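Local coordinates for aminoglycoside N(6')acetyltransferase (Legionella pneumophila subsp. pneumophila, PDB 3F5B), which probably transfers an acetyl group to an amino group of aminoglycosides, as a member of the GNAT acetyltransferase family, at residues 140-143 against 144-148; 32-35 against 36-39; 18-21 against 22-26; 170-173 against 174-178. All coordinates share one frame; numbering follows the deposited sequence. Where two conformers were deposited one is given.

Interaction 1 of 4, residues 140-143 against 144-148; sequences RAVH and VYKKA. With CHX (cyclohexane), chain D; EDO (1,2-ethanediol), chain I.
Tyr145 lays the face of its ring against the carbonyl of Ala141, one turn back along the helix. Ala141 O sits 3.1 Å from Tyr145 CG, offset toward the rim of the ring. The same oxygen accepts Tyr145 N at 2.8 Å, so ring and amide crowd one acceptor. Ala141 CB meets Tyr145 CE2 at 3.9 Å. The ring CG lies anti to the carbonyl carbon (chi1 -56°), which sends the ring back along the helix over Ala141. This is the tight part.

Two small molecules lie next to it. Arg140 NH2 donates at 3.1 Å to O1 of a 1,2-ethanediol, probably from the crystallisation liquor, whose O2 bonds weakly to Tyr145 OH. Cyclohexane C4 is 3.2 Å from Tyr145 OH, and its C5 lies at the ring edge.

The exposed side is looser. His143 and Lys147 approach only to 4.1 Å between NE2 and CD. Separately, the Lys146 stem packs normally beside buried Val142, with CE 3.8 Å from Val142 CG1.

Arg140 NH1 bonds Ile107 O. Val144 and Lys147 touch helix 109-123, while Val142, Tyr145 and Lys146 lie on strand 164-171.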
# COMPACT_ATOMS: atom_id res chain seq x y z
N ARG A 140 -0.37 14.77 -3.55
CA ARG A 140 -1.65 14.06 -3.67
C ARG A 140 -1.74 12.81 -2.79
O ARG A 140 -2.78 12.55 -2.17
CB ARG A 140 -1.92 13.66 -5.11
CG ARG A 140 -3.38 13.35 -5.39
CD ARG A 140 -3.56 13.01 -6.86
NE ARG A 140 -4.97 12.89 -7.25
CZ ARG A 140 -5.68 11.77 -7.14
NH1 ARG A 140 -6.95 11.74 -7.53
NH2 ARG A 140 -5.08 10.67 -6.64
N ALA A 141 -0.67 12.02 -2.78
CA ALA A 141 -0.60 10.83 -1.93
C ALA A 141 -0.74 11.20 -0.44
O ALA A 141 -1.54 10.61 0.29
CB ALA A 141 0.70 10.07 -2.18
N VAL A 142 0.02 12.22 -0.01
CA VAL A 142 -0.02 12.67 1.38
C VAL A 142 -1.46 13.03 1.74
O VAL A 142 -1.96 12.69 2.82
CB VAL A 142 0.92 13.92 1.58
CG1 VAL A 142 0.64 14.65 2.89
CG2 VAL A 142 2.40 13.54 1.46
N HIS A 143 -2.11 13.76 0.83
CA HIS A 143 -3.48 14.20 1.02
C HIS A 143 -4.48 13.03 1.12
O HIS A 143 -5.31 12.96 2.04
CB HIS A 143 -3.90 15.14 -0.12
CG HIS A 143 -5.31 15.61 -0.00
ND1 HIS A 143 -5.65 16.70 0.76
CD2 HIS A 143 -6.46 15.12 -0.50
CE1 HIS A 143 -6.96 16.88 0.70
NE2 HIS A 143 -7.48 15.93 -0.05
N VAL A 144 -4.40 12.11 0.17
CA VAL A 144 -5.22 10.88 0.25
C VAL A 144 -4.96 10.11 1.53
O VAL A 144 -5.89 9.68 2.20
CB VAL A 144 -4.96 9.99 -0.98
CG1 VAL A 144 -5.52 8.60 -0.78
CG2 VAL A 144 -5.48 10.68 -2.27
N TYR A 145 -3.71 9.91 1.91
CA TYR A 145 -3.47 9.10 3.12
C TYR A 145 -4.01 9.82 4.34
O TYR A 145 -4.60 9.19 5.22
CB TYR A 145 -1.98 8.76 3.31
CG TYR A 145 -1.39 8.06 2.11
CD1 TYR A 145 -2.20 7.34 1.23
CD2 TYR A 145 -0.03 8.12 1.85
CE1 TYR A 145 -1.68 6.70 0.13
CE2 TYR A 145 0.51 7.47 0.74
CZ TYR A 145 -0.33 6.77 -0.10
OH TYR A 145 0.17 6.13 -1.19
N LYS A 146 -3.85 11.15 4.41
CA LYS A 146 -4.45 11.90 5.51
C LYS A 146 -5.98 11.71 5.53
O LYS A 146 -6.57 11.56 6.61
CB LYS A 146 -4.11 13.40 5.46
CG LYS A 146 -2.70 13.73 5.96
CD LYS A 146 -2.56 15.19 6.36
CE LYS A 146 -2.06 16.01 5.22
NZ LYS A 146 -1.75 17.38 5.70
N LYS A 147 -6.61 11.77 4.36
CA LYS A 147 -8.06 11.53 4.22
C LYS A 147 -8.46 10.15 4.75
O LYS A 147 -9.54 10.01 5.30
CB LYS A 147 -8.47 11.59 2.74
CG LYS A 147 -9.37 12.74 2.35
CD LYS A 147 -9.79 12.64 0.86
CE LYS A 147 -11.23 12.15 0.64
NZ LYS A 147 -12.27 13.15 1.08
N ALA A 148 -7.59 9.16 4.56
CA ALA A 148 -7.81 7.79 5.00
C ALA A 148 -7.60 7.65 6.50
O ALA A 148 -7.96 6.62 7.07
CB ALA A 148 -6.90 6.81 4.21
C1 CHX D . 4.63 5.71 -3.49
C2 CHX D . 3.58 4.61 -3.62
C3 CHX D . 3.47 3.78 -2.34
C4 CHX D . 2.94 4.62 -1.17
C5 CHX D . 3.37 6.09 -1.26
C6 CHX D . 4.65 6.33 -2.08
C1 EDO I . -2.35 9.00 -4.12
O1 EDO I . -2.47 9.83 -5.29
C2 EDO I . -2.26 7.52 -4.52
O2 EDO I . -1.20 6.85 -3.82

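Interaction 2 of 4, residues 32-35 against 36-39; sequences IHQP and HINE
Gln34 O is gripped by two backbone amides of the next turn. Asn38 N donates to it at 2.8 Å, nearly straight (167°). Ile37 N adds a weak bond to the same oxygen. Gln34 holds the N-cap position, so these bonds start the short helix 35-38. Pro35 O continues it by accepting Glu39 N at 2.9 Å.

The Asn38 side chain turns back over the loop. Its CG lies anti to the carbonyl carbon (chi1 -63°), and this carries the amide toward Ile32 and His33. Asn38 ND2 donates to Ile32 O at 2.8 Å, approaching from above the plane of the carbonyl. ND2 also bonds Leu41 O, so one amide group joins the chain before and after the helix. Asn38 OD1 lies close to the His33 carbonyl group, 3.0 Å from His33 C, with no hydrogen bond between the two oxygens.

The side chains of Gln34 and His36 run alongside each other, their amide and ring planes 76° apart. Gln34 NE2 is 3.7 Å from His36 CE1. Ile37 CG1 sits over one face of the His36 ring. Ile37 CG2 packs 3.8 Å from Ile32 CA, and Ile32 in turn rests on Leu46 and Ile50 of helix 43-57.

Gln34 NE2 donates to the carbonyls of Trp31 and Cys102, and His36 NE2 bonds Ile101 O. The bonds to Ile101 and Cys102 tie this turn to the end of strand 94-101 and the loop after it, while Trp31 O links it back to helix 25-31. They imply that NE2 of His36 carries a proton, and that the Gln34 amide is fixed in its rotation.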
# COMPACT_ATOMS: atom_id res chain seq x y z
N ILE A 32 3.78 -0.58 -13.74
CA ILE A 32 4.77 0.19 -13.00
C ILE A 32 5.82 0.81 -13.90
O ILE A 32 6.83 1.34 -13.41
CB ILE A 32 5.42 -0.65 -11.88
CG1 ILE A 32 6.25 -1.81 -12.49
CG2 ILE A 32 4.33 -1.16 -10.92
CD1 ILE A 32 6.92 -2.72 -11.47
N HIS A 33 5.59 0.72 -15.21
CA HIS A 33 6.34 1.50 -16.18
C HIS A 33 5.53 2.62 -16.84
O HIS A 33 5.97 3.24 -17.83
CB HIS A 33 6.99 0.55 -17.21
CG HIS A 33 8.09 -0.28 -16.62
ND1 HIS A 33 7.87 -1.50 -16.02
CD2 HIS A 33 9.43 -0.05 -16.52
CE1 HIS A 33 9.02 -1.99 -15.58
NE2 HIS A 33 9.98 -1.12 -15.88
N GLN A 34 4.34 2.91 -16.31
CA GLN A 34 3.56 4.04 -16.81
C GLN A 34 4.12 5.36 -16.25
O GLN A 34 4.53 5.41 -15.08
CB GLN A 34 2.08 3.90 -16.43
CG GLN A 34 1.41 2.59 -16.83
CD GLN A 34 -0.01 2.52 -16.28
OE1 GLN A 34 -0.93 2.94 -16.94
NE2 GLN A 34 -0.17 2.03 -15.05
N PRO A 35 4.11 6.43 -17.08
CA PRO A 35 4.66 7.71 -16.60
C PRO A 35 4.05 8.16 -15.28
O PRO A 35 4.78 8.62 -14.39
CB PRO A 35 4.39 8.70 -17.76
CG PRO A 35 4.25 7.85 -18.99
CD PRO A 35 3.66 6.50 -18.48
N HIS A 36 2.73 8.00 -15.09
CA HIS A 36 2.14 8.51 -13.83
C HIS A 36 2.65 7.77 -12.60
O HIS A 36 2.68 8.33 -11.48
CB HIS A 36 0.59 8.59 -13.86
CG HIS A 36 -0.11 7.31 -13.46
ND1 HIS A 36 -0.45 6.33 -14.37
CD2 HIS A 36 -0.60 6.90 -12.27
CE1 HIS A 36 -1.09 5.36 -13.75
NE2 HIS A 36 -1.20 5.68 -12.48
N ILE A 37 3.05 6.52 -12.81
CA ILE A 37 3.60 5.73 -11.74
C ILE A 37 5.08 6.07 -11.60
O ILE A 37 5.59 6.21 -10.47
CB ILE A 37 3.41 4.19 -11.95
CG1 ILE A 37 1.92 3.77 -11.86
CG2 ILE A 37 4.29 3.40 -10.93
CD1 ILE A 37 1.20 4.16 -10.52
N ASN A 38 5.78 6.19 -12.74
CA ASN A 38 7.21 6.53 -12.71
C ASN A 38 7.56 7.92 -12.20
O ASN A 38 8.73 8.22 -11.89
CB ASN A 38 7.87 6.25 -14.05
CG ASN A 38 7.82 4.76 -14.41
OD1 ASN A 38 7.54 4.42 -15.53
ND2 ASN A 38 8.08 3.88 -13.42
N GLU A 39 6.54 8.76 -12.05
CA GLU A 39 6.75 10.01 -11.35
C GLU A 39 7.27 9.78 -9.94
O GLU A 39 8.04 10.59 -9.42
CB GLU A 39 5.48 10.86 -11.30
CG GLU A 39 5.82 12.29 -10.79
CD GLU A 39 4.67 13.26 -10.90
OE1 GLU A 39 3.54 12.82 -11.21
OE2 GLU A 39 4.93 14.46 -10.65

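Interaction 3 of 4, residues 18-21 against 22-26; sequences KQMN and KSQHE
Gln24 reaches back to Met20 with its CB and to Asn21 with its amide. In the conformer given, one of two, CE of Met20, a selenomethionine, lies 3.9 Å from Gln24 CB, a less certain contact for that reason. CB also lies near Asn21 O. The chain then bends at chi2 (138°), which turns the amide toward the start of the turn. CD passes 3.8 Å from Asn21 OD1. OE1 accepts Asn21 N at 3.0 Å, with the donor nearly in line with the side-chain C=O. NE2 goes on to Tyr70 OH on strand 65-71. Both ends of the amide are thus engaged, and its rotation is fixed.

The backbone answers in the other direction. Gln24 N donates to Asn21 O at 3.0 Å, from above the carbonyl plane. Two bonds of opposite sense therefore join Asn21 and Gln24. They close the turn where strand 15-19, an outermost strand of the sheet, passes through the 3-10 segment 22-24 into helix 25-31 of the GNAT fold.

Asn21 also has two modelled conformers. In the one given, OD1 accepts Ser23 N at 3.0 Å as in an Asx turn, though the details of this copy are doubtful. Ser23 OG lies very close to the same OD1, a separation too short to be trusted.

Met20 CE comes within 3.5 Å of Gln24 O, again in the given conformer and less certain. The Met20 side chain lies against Leu53 and Leu57 of helix 43-57. Lys22 NZ bonds Asn58 OD1.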
# COMPACT_ATOMS: atom_id res chain seq x y z
N LYS A 18 -6.12 -9.99 -3.67
CA LYS A 18 -5.45 -11.29 -3.65
C LYS A 18 -3.97 -11.14 -3.80
O LYS A 18 -3.51 -10.21 -4.42
CB LYS A 18 -5.97 -12.28 -4.72
CG LYS A 18 -6.90 -11.78 -5.82
CD LYS A 18 -8.39 -11.85 -5.39
CE LYS A 18 -9.18 -13.17 -5.82
NZ LYS A 18 -9.43 -14.21 -4.69
N GLN A 19 -3.24 -12.10 -3.26
CA GLN A 19 -1.83 -12.18 -3.52
C GLN A 19 -1.64 -12.43 -5.00
O GLN A 19 -2.42 -13.12 -5.64
CB GLN A 19 -1.17 -13.25 -2.66
CG GLN A 19 -1.12 -12.79 -1.21
CD GLN A 19 -0.71 -13.85 -0.21
OE1 GLN A 19 -0.21 -14.91 -0.57
NE2 GLN A 19 -0.95 -13.56 1.09
N MSE A 20 -0.60 -11.84 -5.55
CA MSE A 20 -0.25 -11.99 -6.96
C MSE A 20 0.06 -13.43 -7.33
O MSE A 20 0.64 -14.16 -6.51
CB MSE A 20 0.99 -11.15 -7.24
CG MSE A 20 0.76 -9.67 -7.17
SE MSE A 20 0.00 -9.09 -8.85
CE MSE A 20 1.52 -9.52 -10.03
N ASN A 21 -0.29 -13.81 -8.55
CA ASN A 21 0.19 -15.05 -9.14
C ASN A 21 0.85 -14.75 -10.48
O ASN A 21 0.74 -13.62 -11.00
CB ASN A 21 -0.90 -16.14 -9.24
CG ASN A 21 -2.03 -15.78 -10.18
OD1 ASN A 21 -1.80 -15.43 -11.33
ND2 ASN A 21 -3.26 -15.88 -9.69
N LYS A 22 1.58 -15.72 -11.03
CA LYS A 22 2.36 -15.51 -12.25
C LYS A 22 1.56 -14.98 -13.42
O LYS A 22 2.11 -14.33 -14.29
CB LYS A 22 3.05 -16.80 -12.71
CG LYS A 22 4.31 -17.15 -11.95
CD LYS A 22 4.75 -18.58 -12.32
CE LYS A 22 6.22 -18.80 -12.05
NZ LYS A 22 7.07 -17.81 -12.79
N SER A 23 0.27 -15.27 -13.46
CA SER A 23 -0.52 -14.89 -14.62
C SER A 23 -0.74 -13.38 -14.68
O SER A 23 -1.16 -12.86 -15.71
CB SER A 23 -1.84 -15.64 -14.66
OG SER A 23 -2.63 -15.22 -13.58
N GLN A 24 -0.46 -12.68 -13.58
CA GLN A 24 -0.67 -11.24 -13.51
C GLN A 24 0.65 -10.49 -13.56
O GLN A 24 0.67 -9.27 -13.46
CB GLN A 24 -1.42 -10.88 -12.23
CG GLN A 24 -2.87 -11.35 -12.22
CD GLN A 24 -3.29 -11.95 -10.89
OE1 GLN A 24 -2.47 -12.40 -10.08
NE2 GLN A 24 -4.61 -11.94 -10.65
N HIS A 25 1.75 -11.23 -13.69
CA HIS A 25 3.08 -10.65 -13.67
C HIS A 25 3.28 -9.53 -14.72
O HIS A 25 3.67 -8.40 -14.39
CB HIS A 25 4.15 -11.74 -13.86
CG HIS A 25 5.51 -11.34 -13.38
ND1 HIS A 25 6.58 -12.21 -13.37
CD2 HIS A 25 5.98 -10.16 -12.89
CE1 HIS A 25 7.65 -11.59 -12.89
NE2 HIS A 25 7.31 -10.35 -12.60
N GLU A 26 3.02 -9.87 -15.99
CA GLU A 26 3.21 -8.91 -17.07
C GLU A 26 2.29 -7.71 -16.94
O GLU A 26 2.72 -6.58 -17.19
CB GLU A 26 3.14 -9.60 -18.44
CG GLU A 26 4.20 -10.70 -18.55
CD GLU A 26 4.50 -11.14 -19.94
OE1 GLU A 26 3.61 -11.03 -20.85
OE2 GLU A 26 5.64 -11.61 -20.14

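Interaction 4 of 4, residues 170-173 against 174-178; sequences LCIE and DLKKQ
Cys171 and Asp174 meet at the start of the last helix. Asp174 N donates to Cys171 SG at 3.4 Å in a nearly straight bond (164°). This capping bond, with Cys171 at the N-cap, belongs to the conformer given, one of two, so it is less certain. SG stands anti to the backbone N (chi1 170°), which turns it toward the N-H of Asp174. The Asp174 carboxylate lies alongside, with OD2 3.4 Å from Cys171 CB. An acid here, near the start of a helix, would probably be favoured by the helix dipole.

Round the same first turn, Glu173 and Lys176 form a salt bridge. Lys176 NZ meets Glu173 OE2 at 3.1 Å on the syn side, somewhat out of the carboxylate plane. The glutamate bends at chi2 (-60°) while the lysine runs extended, and the two cross. Lys176 CE also packs 3.8 Å from Ile172 CG2.

The backbone supports both. Leu175 N bonds Cys171 O at 3.0 Å, and Lys176 and Lys177 follow the same helical spacing to Ile172 and Glu173.

Further out, Ser125 O holds Lys176 NZ most strongly, and the salt bridge adds to that. Glu173 OE2 has a long, weak ion pair with Lys128. Leu175 rests on His117 and Leu121 of helix 109-123, and Ile172 rests on Ile120 of the same helix. Backbone bonds tie Leu170 to Val130 and Ile172 to Lys128. The arrangement is a strand-to-helix junction with an N-capped helix, where strand 164-171 of the central sheet turns directly into helix 172-178.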
# COMPACT_ATOMS: atom_id res chain seq x y z
N LEU A 170 -1.45 4.66 10.80
CA LEU A 170 -2.90 4.49 10.97
C LEU A 170 -3.20 3.44 12.03
O LEU A 170 -2.62 2.36 12.01
CB LEU A 170 -3.55 4.11 9.64
CG LEU A 170 -5.05 3.79 9.61
CD1 LEU A 170 -5.87 4.95 10.12
CD2 LEU A 170 -5.46 3.44 8.19
N CYS A 171 -4.12 3.77 12.94
CA CYS A 171 -4.57 2.83 13.96
C CYS A 171 -5.77 2.02 13.47
O CYS A 171 -6.86 2.56 13.29
CB CYS A 171 -4.89 3.57 15.26
SG CYS A 171 -5.71 2.54 16.47
N ILE A 172 -5.56 0.72 13.27
CA ILE A 172 -6.62 -0.15 12.74
C ILE A 172 -7.87 -0.14 13.62
O ILE A 172 -8.99 -0.11 13.11
CB ILE A 172 -6.07 -1.56 12.42
CG1 ILE A 172 -4.93 -1.42 11.38
CG2 ILE A 172 -7.17 -2.55 12.00
CD1 ILE A 172 -4.41 -2.73 10.78
N GLU A 173 -7.70 -0.08 14.94
CA GLU A 173 -8.85 -0.10 15.83
C GLU A 173 -9.65 1.21 15.80
O GLU A 173 -10.87 1.18 15.89
CB GLU A 173 -8.47 -0.54 17.24
CG GLU A 173 -8.10 -2.04 17.37
CD GLU A 173 -9.22 -3.04 16.96
OE1 GLU A 173 -10.38 -2.91 17.42
OE2 GLU A 173 -8.93 -3.98 16.18
N ASP A 174 -8.97 2.34 15.61
CA ASP A 174 -9.66 3.60 15.31
C ASP A 174 -10.42 3.49 14.01
O ASP A 174 -11.57 3.92 13.93
CB ASP A 174 -8.68 4.76 15.18
CG ASP A 174 -8.19 5.25 16.50
OD1 ASP A 174 -8.90 5.09 17.52
OD2 ASP A 174 -7.07 5.81 16.54
N LEU A 175 -9.78 2.93 12.98
CA LEU A 175 -10.43 2.73 11.69
C LEU A 175 -11.76 1.99 11.87
O LEU A 175 -12.78 2.45 11.36
CB LEU A 175 -9.53 1.99 10.70
CG LEU A 175 -10.21 1.53 9.39
CD1 LEU A 175 -10.89 2.71 8.66
CD2 LEU A 175 -9.26 0.79 8.42
N LYS A 176 -11.73 0.87 12.58
CA LYS A 176 -12.95 0.09 12.83
C LYS A 176 -14.03 0.87 13.58
O LYS A 176 -15.19 0.91 13.16
CB LYS A 176 -12.60 -1.20 13.60
CG LYS A 176 -11.70 -2.16 12.82
CD LYS A 176 -11.50 -3.43 13.61
CE LYS A 176 -10.44 -4.32 12.98
NZ LYS A 176 -10.22 -5.54 13.82
N LYS A 177 -13.65 1.50 14.68
CA LYS A 177 -14.61 2.22 15.49
C LYS A 177 -15.24 3.38 14.71
O LYS A 177 -16.40 3.73 14.93
CB LYS A 177 -13.98 2.71 16.80
CG LYS A 177 -13.85 1.61 17.85
CD LYS A 177 -12.94 2.03 18.99
CE LYS A 177 -12.75 0.89 20.00
NZ LYS A 177 -11.59 1.15 20.91
N GLN A 178 -14.47 3.94 13.78
CA GLN A 178 -14.93 5.05 12.95
C GLN A 178 -15.54 4.57 11.63
O GLN A 178 -16.09 5.36 10.87
CB GLN A 178 -13.78 6.02 12.68
CG GLN A 178 -13.33 6.79 13.93
CD GLN A 178 -12.61 8.09 13.61
OE1 GLN A 178 -11.54 8.09 12.98
NE2 GLN A 178 -13.17 9.20 14.08

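Interactions 1 and 4 are the pair that touch: Ala148 O lies 4.1 Å from Leu170 CD1, and their centres are 16 Å apart. Both also rest on helix 109-123. Interactions 3 and 2 follow each other in the chain, at the start of helix 25-31 and just after it, with nearest atoms about 7 Å apart. Interaction 1 supplies Tyr145 to the cyclohexane pocket. Interaction 2 does not touch that ligand; its Ile37 side chain is about 7 Å away. Interactions 3 and 4 both reach the central sheet but lie on opposite sides of the chain's centre, about 30 Å apart between centres.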